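Local coordinates for protein putative alpha-N-acetylgalactosaminidase (Bacillus halodurans C-125, PDB 3CC1) that probably hydrolyses terminal alpha-linked N-acetylgalactosamine from glycoconjugates, as a putative alpha-N-acetylgalactosaminidase of the alpha-galactosidase A family, at residues E197-K200 / M201-A205; S132-T135 / A136-A140. One frame throughout, in Å; residues are numbered along the deposited sequence.

How the contacts relate
Contact 2 (132-135 / 136-140) comes earlier in the chain than contact 1 (197-200 / 201-205); both are local. Their centres lie about 17 Å apart and their nearest atoms about 7 Å. Helix 162-175 is a shared neighbour: Met201 of contact 1 packs on its Tyr166, and Ile139 of contact 2 on its Tyr165. Contact 1 belongs to a beta-alpha-beta unit of the TIM-barrel domain, which in this family probably carries the active site; contact 2 has its centre about 32 Å from the centre of the chain, against about 20 Å for contact 1. Neither includes a residue of the hexaoxaicosane-diol pocket; the Gln203 side chain is about 10 Å from a separate bound PEG.

Contact 1 (E197-K200 / M201-A205)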
loop_
_atom_site.group_PDB
_atom_site.type_symbol
_atom_site.label_atom_id
_atom_site.label_comp_id
_atom_site.label_asym_id
_atom_site.label_seq_id
_atom_site.Cartn_x
_atom_site.Cartn_y
_atom_site.Cartn_z
ATOM N N GLU A 197 -27.547 8.513 -14.502
ATOM C CA GLU A 197 -28.769 8.855 -15.252
ATOM C C GLU A 197 -28.507 9.886 -16.356
ATOM O O GLU A 197 -29.137 9.845 -17.401
ATOM C CB GLU A 197 -29.874 9.342 -14.317
ATOM C CG GLU A 197 -30.432 8.243 -13.418
ATOM C CD GLU A 197 -30.972 7.042 -14.231
ATOM O OE1 GLU A 197 -31.593 7.246 -15.305
ATOM O OE2 GLU A 197 -30.764 5.883 -13.801
ATOM N N GLU A 198 -27.561 10.789 -16.114
ATOM C CA GLU A 198 -27.169 11.776 -17.104
ATOM C C GLU A 198 -26.452 11.061 -18.257
ATOM O O GLU A 198 -26.677 11.374 -19.428
ATOM C CB GLU A 198 -26.288 12.868 -16.478
ATOM C CG GLU A 198 -26.214 14.116 -17.305
ATOM C CD GLU A 198 -25.617 15.357 -16.599
ATOM O OE1 GLU A 198 -25.132 15.275 -15.450
ATOM O OE2 GLU A 198 -25.633 16.434 -17.245
ATOM N N ILE A 199 -25.644 10.048 -17.925
ATOM C CA ILE A 199 -25.017 9.189 -18.960
ATOM C C ILE A 199 -26.040 8.507 -19.847
ATOM O O ILE A 199 -25.867 8.437 -21.049
ATOM C CB ILE A 199 -24.079 8.075 -18.352
ATOM C CG1 ILE A 199 -22.778 8.716 -17.804
ATOM C CG2 ILE A 199 -23.762 6.972 -19.412
ATOM C CD1 ILE A 199 -22.069 7.808 -16.807
ATOM N N LYS A 200 -27.093 7.984 -19.250
ATOM C CA LYS A 200 -28.119 7.292 -20.036
ATOM C C LYS A 200 -28.746 8.247 -21.063
ATOM O O LYS A 200 -29.003 7.855 -22.211
ATOM C CB LYS A 200 -29.183 6.665 -19.139
ATOM C CG LYS A 200 -28.676 5.577 -18.167
ATOM C CD LYS A 200 -29.878 4.960 -17.417
ATOM C CE LYS A 200 -29.511 3.991 -16.285
ATOM N NZ LYS A 200 -30.732 3.178 -15.865
HETATM N N MSE A 201 -28.947 9.508 -20.675
HETATM C CA MSE A 201 -29.510 10.503 -21.611
HETATM C C MSE A 201 -28.562 10.784 -22.778
HETATM O O MSE A 201 -29.002 10.908 -23.903
HETATM C CB MSE A 201 -29.815 11.826 -20.907
HETATM C CG MSE A 201 -31.003 11.729 -19.988
HETATM SE SE MSE A 201 -31.614 13.448 -19.311
HETATM C CE MSE A 201 -29.966 14.159 -18.602
ATOM N N ILE A 202 -27.263 10.909 -22.469
ATOM C CA ILE A 202 -26.252 11.180 -23.482
ATOM C C ILE A 202 -26.296 10.025 -24.472
ATOM O O ILE A 202 -26.287 10.203 -25.680
ATOM C CB ILE A 202 -24.846 11.413 -22.864
ATOM C CG1 ILE A 202 -24.857 12.754 -22.100
ATOM C CG2 ILE A 202 -23.752 11.350 -23.957
ATOM C CD1 ILE A 202 -23.742 12.947 -21.058
ATOM N N GLN A 203 -26.412 8.828 -23.940
ATOM C CA GLN A 203 -26.373 7.628 -24.772
ATOM C C GLN A 203 -27.569 7.566 -25.715
ATOM O O GLN A 203 -27.441 7.272 -26.912
ATOM C CB GLN A 203 -26.260 6.375 -23.910
ATOM C CG GLN A 203 -24.871 6.201 -23.296
ATOM C CD GLN A 203 -24.808 5.053 -22.302
ATOM O OE1 GLN A 203 -25.778 4.771 -21.609
ATOM N NE2 GLN A 203 -23.657 4.386 -22.233
ATOM N N ARG A 204 -28.732 7.899 -25.178
ATOM C CA ARG A 204 -29.945 7.951 -25.969
ATOM C C ARG A 204 -29.892 9.027 -27.042
ATOM O O ARG A 204 -30.390 8.827 -28.152
ATOM C CB ARG A 204 -31.157 8.172 -25.065
ATOM C CG ARG A 204 -31.463 6.953 -24.261
ATOM C CD ARG A 204 -32.837 7.024 -23.655
ATOM N NE ARG A 204 -32.811 7.814 -22.438
ATOM C CZ ARG A 204 -32.745 7.288 -21.221
ATOM N NH1 ARG A 204 -32.699 5.975 -21.069
ATOM N NH2 ARG A 204 -32.712 8.080 -20.158
ATOM N N ALA A 205 -29.283 10.164 -26.693
ATOM C CA ALA A 205 -29.159 11.313 -27.596
ATOM C C ALA A 205 -28.262 10.988 -28.768
ATOM O O ALA A 205 -28.615 11.229 -29.916
ATOM C CB ALA A 205 -28.626 12.562 -26.836
HETATM O O HOH W 1 -31.884 9.035 -17.552
#
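The Arg204 guanidinium carries Lys200 O over one face, 3.8 Å above its plane and offset toward the rim. Ile199 CG2 likewise sits over one face of the Gln203 amide, almost directly above Gln203 CD at 3.6 Å; as wholes the two side chains lie alongside each other, pointing the same way. With an alanine at Gln203, the amide is gone and the Ile199 methyl would probably lose the flat surface it rests on.

A bend at chi3 (-82°) folds the Arg204 guanidinium back along the helix and brings NH2 to 3.9 Å from Lys200 CB. At its edges, NE is hydrogen-bonded to Gln163 OE1, and NH2 gives a weak bond to a water that also donates to Glu197 O and OE1. That water bridges the opposite charges of Glu197 and Arg204. Beside it, Lys200 NZ and Glu197 OE2 form a weak salt bridge of 3.4 Å. The Met201 CE methyl (selenomethionine) approaches Glu198 CG at 4.0 Å; the Glu198 carboxylate beyond is held by a salt bridge to Arg116 and by hydrogen bonds from Tyr166 OH and Val155 N.

Four successive i to i+4 backbone hydrogen bonds, from Met201 N to Glu197 O through Arg204 N to Lys200 O (3.0 Å, 159°), establish regular alpha-helix. Helix 196-208 links strands 180-184 and 214-216 in a beta-alpha-beta unit of the TIM-barrel family domain, with Ile202 and Gln203 touching Leu215 of the latter strand and Met201 and Ala205 facing helix 162-175.

Contact 2 (S132-T135 / A136-A140); sequences STKT and AREIA
Glu138 reaches back across Lys134 and Thr135, crossing the lysine side chain at about a right angle and that of the threonine obliquely. Its CG stands anti to its carbonyl carbon (chi1 -65°) and the chain runs on extended, which carries OE1 to Thr135 N. The bond there measures 2.9 Å with an angle of 145° at the hydrogen, and OE1 receives it on its anti lone pair, away from OE2. Against Lys134 the same oxygen meets carbon: Lys134 CB and Lys134 CD each lie 3.6 Å from Glu138 OE1. The Lys134 chain bends at chi2 (-69°), and its NZ stays 4.8 Å from Glu138 OE2, so the opposite charges are joined through a water that accepts from NZ and donates to OE2. A second water donates to both OE1 and Thr133 O.

The acid-to-backbone bond, at the start of the short, weakly bonded helix about 136-139, corresponds to the glutamate half of a capping box, with Thr135 in the N-cap role. The reciprocal half is missing: Thr135 OG1 is hydrogen-bonded to Asn126 OD1 and packs against Glu138 CG at 3.4 Å, while Glu138 N bonds instead to Thr135 O at 2.8 Å, approaching from above the carbonyl plane. Ala136 O then accepts from both Ile139 N and Ala140 N. The buried Ala136 and Ile139 touch Ile118 of strand 118-119, whereas the exposed Arg137 reaches helix 120-125, with NE bonded to Val123 O and NH2 to Tyr124 O.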
loop_
_atom_site.group_PDB
_atom_site.type_symbol
_atom_site.label_atom_id
_atom_site.label_comp_id
_atom_site.label_asym_id
_atom_site.label_seq_id
_atom_site.Cartn_x
_atom_site.Cartn_y
_atom_site.Cartn_z
ATOM N N SER A 132 -38.255 21.490 -27.129
ATOM C CA SER A 132 -38.859 21.284 -25.836
ATOM C C SER A 132 -39.839 22.401 -25.587
ATOM O O SER A 132 -40.017 23.261 -26.417
ATOM C CB SER A 132 -37.771 21.308 -24.757
ATOM O OG SER A 132 -38.316 21.106 -23.486
ATOM N N THR A 133 -40.423 22.411 -24.410
ATOM C CA THR A 133 -41.194 23.539 -23.974
ATOM C C THR A 133 -40.526 24.180 -22.761
ATOM O O THR A 133 -41.131 24.941 -22.021
ATOM C CB THR A 133 -42.635 23.101 -23.637
ATOM O OG1 THR A 133 -42.620 22.216 -22.507
ATOM C CG2 THR A 133 -43.268 22.383 -24.856
ATOM N N LYS A 134 -39.258 23.882 -22.557
ATOM C CA LYS A 134 -38.607 24.307 -21.326
ATOM C C LYS A 134 -37.394 25.163 -21.617
ATOM O O LYS A 134 -36.962 25.271 -22.738
ATOM C CB LYS A 134 -38.202 23.061 -20.506
ATOM C CG LYS A 134 -39.389 22.119 -20.225
ATOM C CD LYS A 134 -40.367 22.738 -19.257
ATOM C CE LYS A 134 -41.531 21.811 -18.984
ATOM N NZ LYS A 134 -42.523 22.490 -18.116
ATOM N N THR A 135 -36.848 25.749 -20.567
ATOM C CA THR A 135 -35.643 26.542 -20.645
ATOM C C THR A 135 -34.523 25.969 -19.791
ATOM O O THR A 135 -34.733 25.086 -18.971
ATOM C CB THR A 135 -35.870 27.935 -20.103
ATOM O OG1 THR A 135 -36.190 27.848 -18.698
ATOM C CG2 THR A 135 -36.989 28.643 -20.851
ATOM N N ALA A 136 -33.336 26.544 -19.962
ATOM C CA ALA A 136 -32.153 26.072 -19.282
ATOM C C ALA A 136 -32.348 26.045 -17.783
ATOM O O ALA A 136 -31.922 25.109 -17.112
ATOM C CB ALA A 136 -30.905 26.924 -19.648
ATOM N N ARG A 137 -32.987 27.064 -17.244
ATOM C CA ARG A 137 -33.179 27.131 -15.800
ATOM C C ARG A 137 -34.077 26.031 -15.301
ATOM O O ARG A 137 -33.998 25.644 -14.136
ATOM C CB ARG A 137 -33.748 28.473 -15.370
ATOM C CG ARG A 137 -32.774 29.593 -15.601
ATOM C CD ARG A 137 -33.326 30.933 -15.140
ATOM N NE ARG A 137 -32.322 31.957 -15.386
ATOM C CZ ARG A 137 -32.416 33.202 -14.962
ATOM N NH1 ARG A 137 -33.479 33.576 -14.263
ATOM N NH2 ARG A 137 -31.448 34.067 -15.217
ATOM N N GLU A 138 -34.930 25.524 -16.175
ATOM C CA GLU A 138 -35.906 24.518 -15.774
ATOM C C GLU A 138 -35.357 23.104 -15.817
ATOM O O GLU A 138 -35.998 22.183 -15.333
ATOM C CB GLU A 138 -37.150 24.613 -16.645
ATOM C CG GLU A 138 -37.862 25.918 -16.436
ATOM C CD GLU A 138 -39.068 26.122 -17.365
ATOM O OE1 GLU A 138 -38.961 25.967 -18.592
ATOM O OE2 GLU A 138 -40.137 26.460 -16.838
ATOM N N ILE A 139 -34.176 22.949 -16.407
ATOM C CA ILE A 139 -33.567 21.640 -16.558
ATOM C C ILE A 139 -32.210 21.529 -15.870
ATOM O O ILE A 139 -31.734 20.428 -15.695
ATOM C CB ILE A 139 -33.480 21.163 -18.046
ATOM C CG1 ILE A 139 -32.469 21.990 -18.863
ATOM C CG2 ILE A 139 -34.870 21.165 -18.691
ATOM C CD1 ILE A 139 -31.911 21.243 -20.188
ATOM N N ALA A 140 -31.599 22.644 -15.469
ATOM C CA ALA A 140 -30.269 22.624 -14.867
ATOM C C ALA A 140 -30.337 22.170 -13.422
ATOM O O ALA A 140 -31.330 22.333 -12.710
ATOM C CB ALA A 140 -29.551 24.003 -14.960
HETATM O O HOH W 2 -40.677 27.486 -20.403
HETATM O O HOH W 3 -42.700 25.368 -18.249
#